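Putative methyl-accepting chemotaxis signal transduction protein (Campylobacter jejuni, PDB 6W3S) probably senses amino acids such as leucine, which is bound here in its first PDC (Cache) module, and relays the signal to the chemotaxis machinery. Local coordinates at residues Ile76-Val81 and Val159-Glu164; Val81-Asn86 and Lys152-Leu157. One frame throughout, in Å; residues are numbered along the deposited sequence. Where two conformers were deposited one is given.

In the fold
Interactions 1 and 2 are successive parts of one antiparallel pairing, that of strands 80-84 and 152-162 in the central region of the six-stranded sheet of the first PDC sensor module. Their centres lie about 17 Å apart, and Val81 belongs to both. The bound leucine joins them: interaction 1 supplies Asp160, whose OD2 accepts a hydrogen bond from the ligand N at 2.8 Å, and interaction 2 supplies Tyr82, whose ring face packs against the ligand side chain. Between the two, Tyr82 OH and Asp160 OD1 are 2.7 Å apart, a probable hydrogen bond. On the other side of the sheet, helix 4-48 packs against residues of both contacts.

Interaction 1 (Ile76-Val81 and Val159-Glu164); sequences INALNV and VDIPSE. With LEU (leucine), chain C.
Asn80 and Asp160 meet where strands 80-84 and 152-162 run antiparallel in the sheet of a PDC (Cache) sensor module, just after a Schellman motif has closed the helix before Ala78. Two backbone bonds draw the segments together: Leu79 N donates to Asp160 O (2.9 Å), and Asp160 N to Asn80 O (2.9 Å) in a nearly straight line (177°). Ala78 is pressed close here, its CB 3.6 Å from Asp160 O. The CB of Ile161 starts away from the 76-81 segment, but its chain bends back to bring CD1 within 3.8 Å of Ala78 CB. Packing is looser towards the partly exposed Pro162, whose CD stays 4.3 Å from Leu79 CB.

Asn80 and Asp160, whose CB atoms leave the same face of the sheet, form a buried polar patch there. With CG anti to the carbonyl carbon in both (chi1 -61° and -66°), amide and carboxylate come together with their planes almost perpendicular. Thr142 and Tyr82 bond to Asp160 OD1, while OD2 receives the amino group of the bound leucine; that amino group would tend to favour an ionised carboxylate, although the neighbouring acid Asp133 would work against it. Asn80 ND2, which also reaches Asp133, donates within its amide plane to the anti lone pair of Asp160 OD2, at 3.0 Å.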
loop_
_atom_site.group_PDB
_atom_site.type_symbol
_atom_site.label_atom_id
_atom_site.label_comp_id
_atom_site.label_asym_id
_atom_site.label_seq_id
_atom_site.Cartn_x
_atom_site.Cartn_y
_atom_site.Cartn_z
ATOM N N ILE A 76 -1.841 -11.650 11.025
ATOM C CA ILE A 76 -1.049 -10.756 10.160
ATOM C C ILE A 76 -0.560 -9.501 10.911
ATOM O O ILE A 76 0.115 -8.663 10.313
ATOM C CB ILE A 76 -1.788 -10.387 8.842
ATOM C CG1 ILE A 76 -0.808 -10.053 7.678
ATOM C CG2 ILE A 76 -2.868 -9.322 9.077
ATOM C CD1 ILE A 76 -1.479 -9.973 6.301
ATOM N N ASN A 77 -0.902 -9.387 12.207
ATOM C CA ASN A 77 -0.610 -8.175 12.988
ATOM C C ASN A 77 -1.178 -6.938 12.276
ATOM O O ASN A 77 -0.540 -5.888 12.153
ATOM C CB ASN A 77 0.881 -8.020 13.284
ATOM C CG ASN A 77 1.154 -6.922 14.271
ATOM O OD1 ASN A 77 0.367 -6.718 15.187
ATOM N ND2 ASN A 77 2.317 -6.265 14.156
ATOM N N ALA A 78 -2.433 -7.046 11.841
ATOM C CA ALA A 78 -3.121 -5.865 11.329
ATOM C C ALA A 78 -3.498 -4.928 12.476
ATOM O O ALA A 78 -3.526 -5.317 13.625
ATOM C CB ALA A 78 -4.382 -6.267 10.582
ATOM N N LEU A 79 -3.754 -3.675 12.154
ATOM C CA LEU A 79 -4.132 -2.680 13.144
ATOM C C LEU A 79 -5.608 -2.831 13.532
ATOM O O LEU A 79 -5.929 -2.857 14.708
ATOM C CB LEU A 79 -3.854 -1.281 12.609
ATOM C CG LEU A 79 -3.905 -0.257 13.731
ATOM C CD1 LEU A 79 -2.774 -0.428 14.773
ATOM C CD2 LEU A 79 -3.850 1.146 13.146
ATOM N N ASN A 80 -6.486 -2.977 12.536
ATOM C CA ASN A 80 -7.925 -3.128 12.752
ATOM C C ASN A 80 -8.433 -4.067 11.675
ATOM O O ASN A 80 -7.947 -4.029 10.528
ATOM C CB ASN A 80 -8.687 -1.830 12.562
ATOM C CG ASN A 80 -8.249 -0.757 13.523
ATOM O OD1 ASN A 80 -8.432 -0.881 14.736
ATOM N ND2 ASN A 80 -7.793 0.365 12.959
ATOM N N VAL A 81 -9.416 -4.899 12.041
ATOM C CA VAL A 81 -10.134 -5.713 11.069
ATOM C C VAL A 81 -11.612 -5.599 11.467
ATOM O O VAL A 81 -11.937 -5.739 12.640
ATOM C CB VAL A 81 -9.646 -7.178 11.061
ATOM C CG1 VAL A 81 -10.489 -8.052 10.146
ATOM C CG2 VAL A 81 -8.156 -7.314 10.761
ATOM N N VAL A 159 -9.746 -4.106 6.329
ATOM C CA VAL A 159 -8.489 -4.525 6.939
ATOM C C VAL A 159 -7.525 -3.345 6.856
ATOM O O VAL A 159 -7.233 -2.845 5.772
ATOM C CB VAL A 159 -7.900 -5.750 6.175
ATOM C CG1 VAL A 159 -6.504 -6.102 6.739
ATOM C CG2 VAL A 159 -8.808 -6.944 6.262
ATOM N N ASP A 160 -7.066 -2.874 8.033
ATOM C CA ASP A 160 -6.150 -1.747 8.094
ATOM C C ASP A 160 -4.743 -2.248 8.405
ATOM O O ASP A 160 -4.498 -2.841 9.465
ATOM C CB ASP A 160 -6.535 -0.777 9.214
ATOM C CG ASP A 160 -7.851 -0.071 9.030
ATOM O OD1 ASP A 160 -8.437 -0.083 7.921
ATOM O OD2 ASP A 160 -8.294 0.555 10.028
ATOM N N ILE A 161 -3.818 -1.937 7.506
ATOM C CA ILE A 161 -2.423 -2.260 7.682
ATOM C C ILE A 161 -1.652 -0.943 7.831
ATOM O O ILE A 161 -1.816 -0.052 7.013
ATOM C CB ILE A 161 -1.877 -3.056 6.464
ATOM C CG1 ILE A 161 -2.725 -4.307 6.156
ATOM C CG2 ILE A 161 -0.399 -3.395 6.647
ATOM C CD1 ILE A 161 -2.779 -5.334 7.256
ATOM N N PRO A 162 -0.793 -0.822 8.879
ATOM C CA PRO A 162 -0.041 0.421 8.963
ATOM C C PRO A 162 0.780 0.742 7.713
ATOM O O PRO A 162 1.469 -0.120 7.183
ATOM C CB PRO A 162 0.911 0.169 10.126
ATOM C CG PRO A 162 0.184 -0.828 10.992
ATOM C CD PRO A 162 -0.497 -1.727 9.998
ATOM N N SER A 163 0.657 1.963 7.207
ATOM C CA SER A 163 1.448 2.320 6.054
ATOM C C SER A 163 2.926 2.242 6.331
ATOM O O SER A 163 3.714 2.005 5.398
ATOM C CB SER A 163 0.997 3.669 5.503
ATOM O OG SER A 163 0.967 4.622 6.524
ATOM N N GLU A 164 3.310 2.455 7.588
ATOM C CA GLU A 164 4.728 2.351 7.975
ATOM C C GLU A 164 5.271 0.952 7.588
ATOM O O GLU A 164 6.477 0.798 7.331
ATOM C CB GLU A 164 4.881 2.578 9.483
ATOM C CG GLU A 164 6.331 2.565 9.942
ATOM C CD GLU A 164 6.496 2.667 11.429
ATOM O OE1 GLU A 164 5.583 3.206 12.069
ATOM O OE2 GLU A 164 7.604 2.341 11.923
HETATM N N LEU C . -9.671 2.918 9.531
HETATM C CA LEU C . -11.153 2.981 9.405
HETATM C C LEU C . -11.489 4.465 9.226
HETATM O O LEU C . -10.815 5.334 9.816
HETATM C CB LEU C . -11.780 2.371 10.649
HETATM C CG LEU C . -13.309 2.124 10.628
HETATM C CD1 LEU C . -13.670 1.015 11.614
HETATM C CD2 LEU C . -14.063 3.413 10.994
HETATM O OXT LEU C . -12.486 4.777 8.542
#

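Interaction 2 (Val81-Asn86 and Lys152-Leu157). With LEU (leucine), chain C.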
loop_
_atom_site.group_PDB
_atom_site.type_symbol
_atom_site.label_atom_id
_atom_site.label_comp_id
_atom_site.label_asym_id
_atom_site.label_seq_id
_atom_site.Cartn_x
_atom_site.Cartn_y
_atom_site.Cartn_z
ATOM N N VAL A 81 -9.416 -4.899 12.041
ATOM C CA VAL A 81 -10.134 -5.713 11.069
ATOM C C VAL A 81 -11.612 -5.599 11.467
ATOM O O VAL A 81 -11.937 -5.739 12.640
ATOM C CB VAL A 81 -9.646 -7.178 11.061
ATOM C CG1 VAL A 81 -10.489 -8.052 10.146
ATOM C CG2 VAL A 81 -8.156 -7.314 10.761
ATOM N N TYR A 82 -12.492 -5.393 10.483
ATOM C CA TYR A 82 -13.845 -4.993 10.832
ATOM C C TYR A 82 -14.830 -5.341 9.717
ATOM O O TYR A 82 -14.454 -5.497 8.558
ATOM C CB TYR A 82 -13.896 -3.460 11.193
ATOM C CG TYR A 82 -13.162 -2.532 10.231
ATOM C CD1 TYR A 82 -11.810 -2.243 10.446
ATOM C CD2 TYR A 82 -13.772 -1.949 9.135
ATOM C CE1 TYR A 82 -11.112 -1.400 9.600
ATOM C CE2 TYR A 82 -13.099 -1.105 8.273
ATOM C CZ TYR A 82 -11.751 -0.810 8.530
ATOM O OH TYR A 82 -11.107 0.053 7.685
ATOM N N LEU A 83 -16.115 -5.343 10.102
ATOM C CA LEU A 83 -17.212 -5.596 9.186
ATOM C C LEU A 83 -18.280 -4.551 9.376
ATOM O O LEU A 83 -18.900 -4.474 10.457
ATOM C CB LEU A 83 -17.769 -7.012 9.375
ATOM C CG LEU A 83 -18.922 -7.409 8.457
ATOM C CD1 LEU A 83 -18.457 -7.469 7.008
ATOM C CD2 LEU A 83 -19.576 -8.706 8.888
ATOM N N GLY A 84 -18.472 -3.721 8.368
ATOM C CA GLY A 84 -19.447 -2.612 8.416
ATOM C C GLY A 84 -20.773 -3.047 7.807
ATOM O O GLY A 84 -20.818 -3.697 6.756
ATOM N N LEU A 85 -21.846 -2.760 8.538
ATOM C CA LEU A 85 -23.205 -3.165 8.163
ATOM C C LEU A 85 -24.017 -1.999 7.651
ATOM O O LEU A 85 -23.742 -0.800 7.960
ATOM C CB LEU A 85 -23.934 -3.743 9.368
ATOM C CG LEU A 85 -23.167 -4.845 10.119
ATOM C CD1 LEU A 85 -23.973 -5.301 11.298
ATOM C CD2 LEU A 85 -22.818 -6.020 9.212
ATOM N N ASN A 86 -25.061 -2.330 6.882
ATOM C CA ASN A 86 -25.926 -1.305 6.257
ATOM C C ASN A 86 -26.758 -0.491 7.257
ATOM O O ASN A 86 -27.336 0.527 6.867
ATOM C CB ASN A 86 -26.849 -1.945 5.226
ATOM C CG ASN A 86 -27.699 -0.915 4.481
ATOM O OD1 ASN A 86 -27.184 -0.052 3.762
ATOM N ND2 ASN A 86 -29.034 -1.021 4.642
ATOM N N LYS A 152 -26.555 -11.844 -1.673
ATOM C CA LYS A 152 -27.022 -10.828 -0.731
ATOM C C LYS A 152 -25.855 -10.278 0.032
ATOM O O LYS A 152 -25.043 -11.042 0.615
ATOM C CB LYS A 152 -28.029 -11.368 0.266
ATOM C CG LYS A 152 -29.407 -11.273 -0.386
ATOM C CD LYS A 152 -30.454 -11.468 0.627
ATOM C CE LYS A 152 -30.966 -10.185 1.153
ATOM N NZ LYS A 152 -32.133 -9.764 0.296
ATOM N N ILE A 153 -25.805 -8.957 0.084
ATOM C CA ILE A 153 -24.759 -8.286 0.836
ATOM C C ILE A 153 -24.870 -8.654 2.329
ATOM O O ILE A 153 -25.959 -8.578 2.938
ATOM C CB ILE A 153 -24.845 -6.776 0.560
ATOM C CG1 ILE A 153 -23.750 -6.014 1.282
ATOM C CG2 ILE A 153 -26.228 -6.210 0.899
ATOM C CD1 ILE A 153 -22.374 -6.237 0.707
ATOM N N ILE A 154 -23.724 -8.972 2.954
ATOM C CA ILE A 154 -23.639 -9.118 4.382
ATOM C C ILE A 154 -23.132 -7.815 5.019
ATOM O O ILE A 154 -23.756 -7.258 5.926
ATOM C CB ILE A 154 -22.731 -10.300 4.738
ATOM C CG1 ILE A 154 -23.214 -11.615 4.101
ATOM C CG2 ILE A 154 -22.598 -10.467 6.232
ATOM C CD1 ILE A 154 -24.682 -11.971 4.374
ATOM N N GLY A 155 -22.045 -7.296 4.475
ATOM C CA GLY A 155 -21.477 -6.043 4.855
ATOM C C GLY A 155 -20.160 -5.828 4.132
ATOM O O GLY A 155 -19.833 -6.584 3.231
ATOM N N VAL A 156 -19.466 -4.763 4.531
ATOM C CA VAL A 156 -18.203 -4.417 3.936
ATOM C C VAL A 156 -17.065 -4.720 4.926
ATOM O O VAL A 156 -16.989 -4.173 6.031
ATOM C CB VAL A 156 -18.109 -2.921 3.504
ATOM C CG1 VAL A 156 -16.702 -2.643 2.991
ATOM C CG2 VAL A 156 -19.180 -2.608 2.470
ATOM N N LEU A 157 -16.205 -5.671 4.540
ATOM C CA LEU A 157 -15.011 -6.044 5.307
ATOM C C LEU A 157 -13.963 -4.939 5.107
ATOM O O LEU A 157 -13.726 -4.524 3.972
ATOM C CB LEU A 157 -14.496 -7.383 4.787
ATOM C CG LEU A 157 -13.227 -7.916 5.417
ATOM C CD1 LEU A 157 -13.425 -8.258 6.874
ATOM C CD2 LEU A 157 -12.768 -9.138 4.617
HETATM N N LEU C . -9.671 2.918 9.531
HETATM C CA LEU C . -11.153 2.981 9.405
HETATM C C LEU C . -11.489 4.465 9.226
HETATM O O LEU C . -10.815 5.334 9.816
HETATM C CB LEU C . -11.780 2.371 10.649
HETATM C CG LEU C . -13.309 2.124 10.628
HETATM C CD1 LEU C . -13.670 1.015 11.614
HETATM C CD2 LEU C . -14.063 3.413 10.994
HETATM O OXT LEU C . -12.486 4.777 8.542
HETATM O O HOH W 1 -25.109 -4.914 5.538
#
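Gly84 and Val156 form an antiparallel hydrogen-bonded pair, Gly84 N reaching Val156 O and Val156 N reaching Gly84 O, both at 2.8 Å, and the N-to-C directions of the short strand segments make an angle of 141°. Without a side chain on Gly155, Gly84 O can settle 3.1 Å from Gly155 CA. Further along, a water carries the link on, accepting from Asn86 N and donating to Ile154 O.

Leu83 and Leu157 share one face of the sheet. Leu83 CG stands anti to the backbone N (chi1 -179°), and its CD1 lies along the opposing backbone, 3.7 Å from Gly155 C. Leu157 CD1 comes 3.4 Å from Tyr82 O. Helices 4-48 and 58-76 pack on this apolar face.

Tyr82 and Val156 turn to the other face, where helix 114-119 closes over Val156. The tyrosine ring receives the bound leucine: ligand CD1 rests 3.7 Å above its centre, and ligand CA makes a van der Waals contact with Tyr82 OH (3.4 Å), itself hydrogen-bonded to Asp160 OD1. Trp115 meets the ring edge-to-face and hydrogen-bonds the ligand through NE1. This is the amino-acid pocket of a PDC (Cache) sensor module, with an aromatic floor supplied by the sheet.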